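Long-range contacts in metal-bound toxin (Helicobacter pylori, PDB 4NRN), which probably acts as an RNA-cleaving toxin of a bacterial toxin-antitoxin system, a RelE-family member of the YafQ type, and binds two zinc ions here: residues K8-D13 with V81-H86; Y44-L49 with R57-K62. All blocks are in the same frame, centred on the assembly; numbering follows the deposited sequence.

Contact 1: K8-D13 with V81-H86; sequences KKFDKD and VRLGSH. With ZN (zinc ion), chain D.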
loop_
_atom_site.group_PDB
_atom_site.type_symbol
_atom_site.label_atom_id
_atom_site.label_comp_id
_atom_site.label_asym_id
_atom_site.label_seq_id
_atom_site.Cartn_x
_atom_site.Cartn_y
_atom_site.Cartn_z
ATOM N N LYS A 8 -8.931 -2.269 8.769
ATOM C CA LYS A 8 -9.835 -3.417 8.660
ATOM C C LYS A 8 -10.231 -3.689 7.197
ATOM O O LYS A 8 -10.459 -4.840 6.825
ATOM C CB LYS A 8 -11.083 -3.246 9.542
ATOM C CG LYS A 8 -10.816 -3.172 11.044
ATOM C CD LYS A 8 -12.138 -3.072 11.828
ATOM C CE LYS A 8 -11.902 -2.822 13.326
ATOM N NZ LYS A 8 -13.172 -2.699 14.126
ATOM N N LYS A 9 -10.299 -2.637 6.374
ATOM C CA LYS A 9 -10.615 -2.794 4.946
ATOM C C LYS A 9 -9.443 -3.408 4.199
ATOM O O LYS A 9 -9.633 -4.257 3.338
ATOM C CB LYS A 9 -10.982 -1.461 4.282
ATOM C CG LYS A 9 -12.274 -0.843 4.763
ATOM C CD LYS A 9 -12.436 0.567 4.196
ATOM C CE LYS A 9 -13.580 1.325 4.874
ATOM N NZ LYS A 9 -13.422 2.804 4.772
ATOM N N PHE A 10 -8.233 -2.962 4.518
ATOM C CA PHE A 10 -7.049 -3.545 3.918
ATOM C C PHE A 10 -6.984 -5.043 4.182
ATOM O O PHE A 10 -6.693 -5.833 3.280
ATOM C CB PHE A 10 -5.775 -2.891 4.442
ATOM C CG PHE A 10 -4.524 -3.557 3.949
ATOM C CD1 PHE A 10 -3.867 -3.080 2.826
ATOM C CD2 PHE A 10 -4.019 -4.680 4.591
ATOM C CE1 PHE A 10 -2.711 -3.702 2.361
ATOM C CE2 PHE A 10 -2.869 -5.310 4.132
ATOM C CZ PHE A 10 -2.214 -4.816 3.014
ATOM N N ASP A 11 -7.233 -5.437 5.427
ATOM C CA ASP A 11 -7.171 -6.848 5.786
ATOM C C ASP A 11 -8.141 -7.664 4.923
ATOM O O ASP A 11 -7.787 -8.729 4.412
ATOM C CB ASP A 11 -7.435 -7.040 7.286
ATOM C CG ASP A 11 -6.333 -6.435 8.159
ATOM O OD1 ASP A 11 -5.190 -6.292 7.674
ATOM O OD2 ASP A 11 -6.610 -6.102 9.331
ATOM N N LYS A 12 -9.353 -7.157 4.733
ATOM C CA LYS A 12 -10.302 -7.853 3.876
ATOM C C LYS A 12 -9.813 -7.909 2.426
ATOM O O LYS A 12 -9.891 -8.959 1.791
ATOM C CB LYS A 12 -11.701 -7.245 3.978
ATOM C CG LYS A 12 -12.337 -7.424 5.350
ATOM C CD LYS A 12 -13.601 -6.596 5.501
ATOM C CE LYS A 12 -14.222 -6.759 6.885
ATOM N NZ LYS A 12 -13.509 -5.971 7.928
ATOM N N ASP A 13 -9.306 -6.789 1.913
ATOM C CA ASP A 13 -8.766 -6.725 0.547
ATOM C C ASP A 13 -7.742 -7.831 0.290
ATOM O O ASP A 13 -7.762 -8.496 -0.747
ATOM C CB ASP A 13 -8.088 -5.373 0.291
ATOM C CG ASP A 13 -9.070 -4.233 0.183
ATOM O OD1 ASP A 13 -10.295 -4.494 0.106
ATOM O OD2 ASP A 13 -8.614 -3.065 0.167
ATOM N N VAL A 81 -3.798 1.120 3.934
ATOM C CA VAL A 81 -5.199 1.544 3.901
ATOM C C VAL A 81 -6.108 0.690 3.004
ATOM O O VAL A 81 -7.159 0.230 3.445
ATOM C CB VAL A 81 -5.338 3.060 3.535
ATOM C CG1 VAL A 81 -6.777 3.512 3.664
ATOM C CG2 VAL A 81 -4.454 3.903 4.427
ATOM N N ARG A 82 -5.724 0.491 1.748
ATOM C CA ARG A 82 -6.502 -0.363 0.852
ATOM C C ARG A 82 -5.580 -1.042 -0.153
ATOM O O ARG A 82 -4.480 -0.566 -0.418
ATOM C CB ARG A 82 -7.580 0.438 0.113
ATOM C CG ARG A 82 -8.596 1.193 0.997
ATOM C CD ARG A 82 -9.643 0.279 1.631
ATOM N NE ARG A 82 -10.110 -0.760 0.713
ATOM C CZ ARG A 82 -11.097 -0.598 -0.162
ATOM N NH1 ARG A 82 -11.727 0.564 -0.239
ATOM N NH2 ARG A 82 -11.452 -1.596 -0.961
ATOM N N LEU A 83 -6.031 -2.167 -0.697
ATOM C CA LEU A 83 -5.252 -2.941 -1.657
ATOM C C LEU A 83 -6.220 -3.508 -2.678
ATOM O O LEU A 83 -7.032 -4.368 -2.348
ATOM C CB LEU A 83 -4.534 -4.092 -0.957
ATOM C CG LEU A 83 -3.547 -4.879 -1.811
ATOM C CD1 LEU A 83 -2.323 -4.020 -2.067
ATOM C CD2 LEU A 83 -3.159 -6.178 -1.118
ATOM N N GLY A 84 -6.142 -3.024 -3.912
ATOM C CA GLY A 84 -7.098 -3.417 -4.931
ATOM C C GLY A 84 -6.955 -2.625 -6.212
ATOM O O GLY A 84 -6.020 -1.846 -6.365
ATOM N N SER A 85 -7.882 -2.828 -7.143
ATOM C CA SER A 85 -7.845 -2.101 -8.407
ATOM C C SER A 85 -8.420 -0.697 -8.246
ATOM O O SER A 85 -9.029 -0.378 -7.223
ATOM C CB SER A 85 -8.618 -2.857 -9.487
ATOM O OG SER A 85 -10.012 -2.783 -9.242
ATOM N N HIS A 86 -8.220 0.143 -9.256
ATOM C CA HIS A 86 -8.845 1.459 -9.268
ATOM C C HIS A 86 -10.352 1.299 -9.108
ATOM O O HIS A 86 -10.975 1.955 -8.271
ATOM C CB HIS A 86 -8.535 2.195 -10.569
ATOM C CG HIS A 86 -7.135 2.709 -10.652
ATOM N ND1 HIS A 86 -6.135 2.047 -11.330
ATOM C CD2 HIS A 86 -6.564 3.831 -10.148
ATOM C CE1 HIS A 86 -5.011 2.731 -11.239
ATOM N NE2 HIS A 86 -5.243 3.818 -10.524
HETATM ZN ZN ZN D . -4.165 6.089 -10.183
HETATM O O HOH W 1 -5.628 7.975 -9.988
#
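The first helix of this RelE-family toxin is fastened to strand 77-84 by a side-on salt bridge between Asp13 and Arg82. The guanidinium offers two nitrogens, one to each carboxylate oxygen: Arg82 NE lies 2.8 Å from Asp13 OD2, and Arg82 NH2 reaches Asp13 OD1 at 3.3 Å. Both use the syn sides of the carboxylate, whose plane is turned 44° from that of the guanidinium. Backbone Leu83 N approaches OD2 from its anti side, 2.9 Å away and almost straight at 176°, so Asp13 OD2 takes two firm hydrogen bonds and ties the helix to the strand's main chain as well as to a side chain. Aspartate suits the place because its short chain holds the carboxylate close to the backbone. The Arg82 chain folds back midway, bringing its end toward the helix although its CB starts away from it, and Lys9 CB rests on Arg82 CD at 3.4 Å.

Strand 77-84 runs between 3-6 and 65-72 in the five-stranded mixed sheet, and a classic beta bulge sets Val81 and Arg82 together opposite Val68. Ser7 OG, just before the helix segment, hydrogen-bonds both Phe10 N and Val81 O. Phe10 swings its ring away from its own backbone N (chi1 174°) and lays it obliquely against the strand, Phe10 CE1 touching Leu83 CB at 3.8 Å. Leucine fits here because its side chain also packs on Leu14 and Leu17 of the same helix. Beyond Gly84 the chain leaves the sheet; Ser85 OG caps the short helix 86-89 at Glu88 N, and His86 NE2 binds a zinc ion at 2.5 Å, with Glu58 and a water as further ligands, while His86 ND1 is hydrogen-bonded to Asp64. His86 is the predicted proton donor of the active site.

Contact 2: Y44-L49 with R57-K62; sequences YKDHPL and RECHLK. With ZN (zinc ion), chain C.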
loop_
_atom_site.group_PDB
_atom_site.type_symbol
_atom_site.label_atom_id
_atom_site.label_comp_id
_atom_site.label_asym_id
_atom_site.label_seq_id
_atom_site.Cartn_x
_atom_site.Cartn_y
_atom_site.Cartn_z
ATOM N N TYR A 44 7.418 0.068 -9.526
ATOM C CA TYR A 44 6.371 0.393 -8.572
ATOM C C TYR A 44 6.092 1.889 -8.506
ATOM O O TYR A 44 6.631 2.596 -7.656
ATOM C CB TYR A 44 6.707 -0.190 -7.187
ATOM C CG TYR A 44 7.106 -1.659 -7.238
ATOM C CD1 TYR A 44 6.342 -2.585 -7.946
ATOM C CD2 TYR A 44 8.244 -2.115 -6.587
ATOM C CE1 TYR A 44 6.702 -3.919 -8.005
ATOM C CE2 TYR A 44 8.610 -3.439 -6.637
ATOM C CZ TYR A 44 7.838 -4.342 -7.347
ATOM O OH TYR A 44 8.212 -5.673 -7.401
ATOM N N LYS A 45 5.246 2.356 -9.421
ATOM C CA LYS A 45 4.871 3.755 -9.491
ATOM C C LYS A 45 4.252 4.216 -8.167
ATOM O O LYS A 45 3.398 3.535 -7.584
ATOM C CB LYS A 45 3.952 4.003 -10.692
ATOM C CG LYS A 45 4.692 3.930 -12.031
ATOM C CD LYS A 45 3.743 3.859 -13.225
ATOM C CE LYS A 45 4.511 3.671 -14.536
ATOM N NZ LYS A 45 3.624 3.418 -15.714
ATOM N N ASP A 46 4.717 5.369 -7.692
ATOM C CA ASP A 46 4.392 5.851 -6.356
ATOM C C ASP A 46 4.156 7.351 -6.379
ATOM O O ASP A 46 5.045 8.124 -6.742
ATOM C CB ASP A 46 5.546 5.541 -5.403
ATOM C CG ASP A 46 5.228 5.900 -3.981
ATOM O OD1 ASP A 46 4.380 5.210 -3.380
ATOM O OD2 ASP A 46 5.824 6.863 -3.457
ATOM N N HIS A 47 2.964 7.771 -5.986
ATOM C CA HIS A 47 2.671 9.188 -5.948
ATOM C C HIS A 47 1.608 9.442 -4.890
ATOM O O HIS A 47 0.941 8.518 -4.438
ATOM C CB HIS A 47 2.186 9.664 -7.321
ATOM C CG HIS A 47 0.995 8.916 -7.814
ATOM N ND1 HIS A 47 -0.294 9.254 -7.463
ATOM C CD2 HIS A 47 0.896 7.811 -8.589
ATOM C CE1 HIS A 47 -1.138 8.406 -8.025
ATOM N NE2 HIS A 47 -0.439 7.518 -8.708
ATOM N N PRO A 48 1.458 10.704 -4.480
ATOM C CA PRO A 48 0.368 11.041 -3.565
ATOM C C PRO A 48 -0.989 10.780 -4.201
ATOM O O PRO A 48 -1.121 10.803 -5.433
ATOM C CB PRO A 48 0.557 12.546 -3.343
ATOM C CG PRO A 48 2.007 12.776 -3.567
ATOM C CD PRO A 48 2.392 11.828 -4.666
ATOM N N LEU A 49 -1.987 10.517 -3.364
ATOM C CA LEU A 49 -3.362 10.448 -3.832
ATOM C C LEU A 49 -3.930 11.852 -3.980
ATOM O O LEU A 49 -4.173 12.534 -2.980
ATOM C CB LEU A 49 -4.223 9.657 -2.851
ATOM C CG LEU A 49 -4.425 8.180 -3.165
ATOM C CD1 LEU A 49 -5.443 7.582 -2.209
ATOM C CD2 LEU A 49 -4.877 8.025 -4.609
ATOM N N ARG A 57 -0.843 8.100 -0.076
ATOM C CA ARG A 57 -0.067 7.820 -1.279
ATOM C C ARG A 57 -0.548 6.543 -1.946
ATOM O O ARG A 57 -1.287 5.748 -1.353
ATOM C CB ARG A 57 1.433 7.732 -0.983
ATOM C CG ARG A 57 2.038 9.017 -0.459
ATOM C CD ARG A 57 3.552 8.915 -0.392
ATOM N NE ARG A 57 4.165 8.911 -1.715
ATOM C CZ ARG A 57 4.607 10.001 -2.339
ATOM N NH1 ARG A 57 4.497 11.198 -1.766
ATOM N NH2 ARG A 57 5.148 9.904 -3.544
ATOM N N GLU A 58 -0.104 6.355 -3.180
ATOM C CA GLU A 58 -0.595 5.286 -4.017
ATOM C C GLU A 58 0.589 4.600 -4.677
ATOM O O GLU A 58 1.361 5.231 -5.399
ATOM C CB GLU A 58 -1.523 5.880 -5.075
ATOM C CG GLU A 58 -2.452 4.901 -5.731
ATOM C CD GLU A 58 -3.362 5.592 -6.724
ATOM O OE1 GLU A 58 -4.567 5.740 -6.430
ATOM O OE2 GLU A 58 -2.869 6.007 -7.793
ATOM N N CYS A 59 0.732 3.307 -4.416
ATOM C CA CYS A 59 1.816 2.529 -4.988
ATOM C C CYS A 59 1.251 1.494 -5.943
ATOM O O CYS A 59 0.273 0.818 -5.631
ATOM C CB CYS A 59 2.633 1.825 -3.892
ATOM S SG CYS A 59 4.124 1.118 -4.563
ATOM N N HIS A 60 1.871 1.381 -7.109
ATOM C CA HIS A 60 1.444 0.419 -8.107
ATOM C C HIS A 60 2.200 -0.902 -7.943
ATOM O O HIS A 60 3.320 -1.036 -8.426
ATOM C CB HIS A 60 1.646 1.007 -9.503
ATOM C CG HIS A 60 0.662 2.081 -9.845
ATOM N ND1 HIS A 60 -0.317 1.919 -10.804
ATOM C CD2 HIS A 60 0.485 3.326 -9.343
ATOM C CE1 HIS A 60 -1.044 3.018 -10.883
ATOM N NE2 HIS A 60 -0.577 3.888 -10.005
ATOM N N LEU A 61 1.593 -1.860 -7.240
ATOM C CA LEU A 61 2.171 -3.193 -7.072
ATOM C C LEU A 61 2.122 -3.927 -8.408
ATOM O O LEU A 61 3.000 -4.731 -8.750
ATOM C CB LEU A 61 1.410 -3.975 -6.000
ATOM C CG LEU A 61 1.914 -3.838 -4.562
ATOM C CD1 LEU A 61 1.970 -2.383 -4.177
ATOM C CD2 LEU A 61 1.047 -4.637 -3.591
ATOM N N LYS A 62 1.056 -3.644 -9.141
ATOM C CA LYS A 62 0.925 -3.997 -10.538
ATOM C C LYS A 62 0.208 -2.798 -11.149
ATOM O O LYS A 62 -0.480 -2.073 -10.437
ATOM C CB LYS A 62 0.104 -5.278 -10.690
ATOM C CG LYS A 62 0.711 -6.499 -9.993
ATOM C CD LYS A 62 -0.175 -7.733 -10.139
ATOM C CE LYS A 62 0.239 -8.839 -9.175
ATOM N NZ LYS A 62 -0.718 -9.989 -9.172
HETATM ZN ZN ZN C . -1.356 5.674 -9.623
#
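A beta hairpin of strands 46-48 and 56-60 carries a zinc site on one face, built by His47, Glu58 and His60. The ion is bound by His47 NE2 at 2.2 Å, Glu58 OE2 at 2.4 Å and His60 NE2 at 2.0 Å. His47 and Glu58 form an antiparallel hydrogen-bonded pair, with Glu58 N donating a hydrogen bond to His47 O at 2.7 Å, which sets both side chains side by side on the metal face. His47 CG stands between its backbone N and carbonyl carbon (chi1 57°), which carries the imidazole over Glu58 CB in a CH-pi contact, while His47 ND1 is held by Pro48 O, leaving NE2 for the metal. Histidine and glutamate suit the site as borderline and hard donors for zinc. His60 N in turn bonds Lys45 O at 2.7 Å, and its ND1 is held by Pro63 O.

On the other face of the hairpin, Asp46 pairs with Cys59, and Asp46 OD1 is hydrogen-bonded to Tyr69 OH. Arg57 forms a salt bridge with Asp46, which its long, flat-ended chain can reach: one face of its guanidinium is covered by Pro48, with Pro48 N over its centre, and both Arg57 NE and Arg57 NH2 meet Asp46 OD2 from above the carboxylate plane, the latter at 3.1 Å.

Both contacts reach the same sheet and are partly buried. Contact 1 brings a helix against strand 77-84, whereas contact 2 joins neighbouring strands at the other side of the sheet, where 46-48 is the outermost. Contact 1 joins through side chains, one of which also takes a backbone N-H, without strand pairing; contact 2 adds backbone pairing and metal binding, and its carboxylate-guanidinium pair converges on one oxygen. Their apolar sides meet where Leu83 CD1 touches Leu61 CD2 at 3.7 Å. Their polar ends meet around the zinc ions: Glu58, a ligand of the ion held by His47 and His60, also binds the one held by His86, and His86 CE1 lies 4.0 Å from His60 CE1.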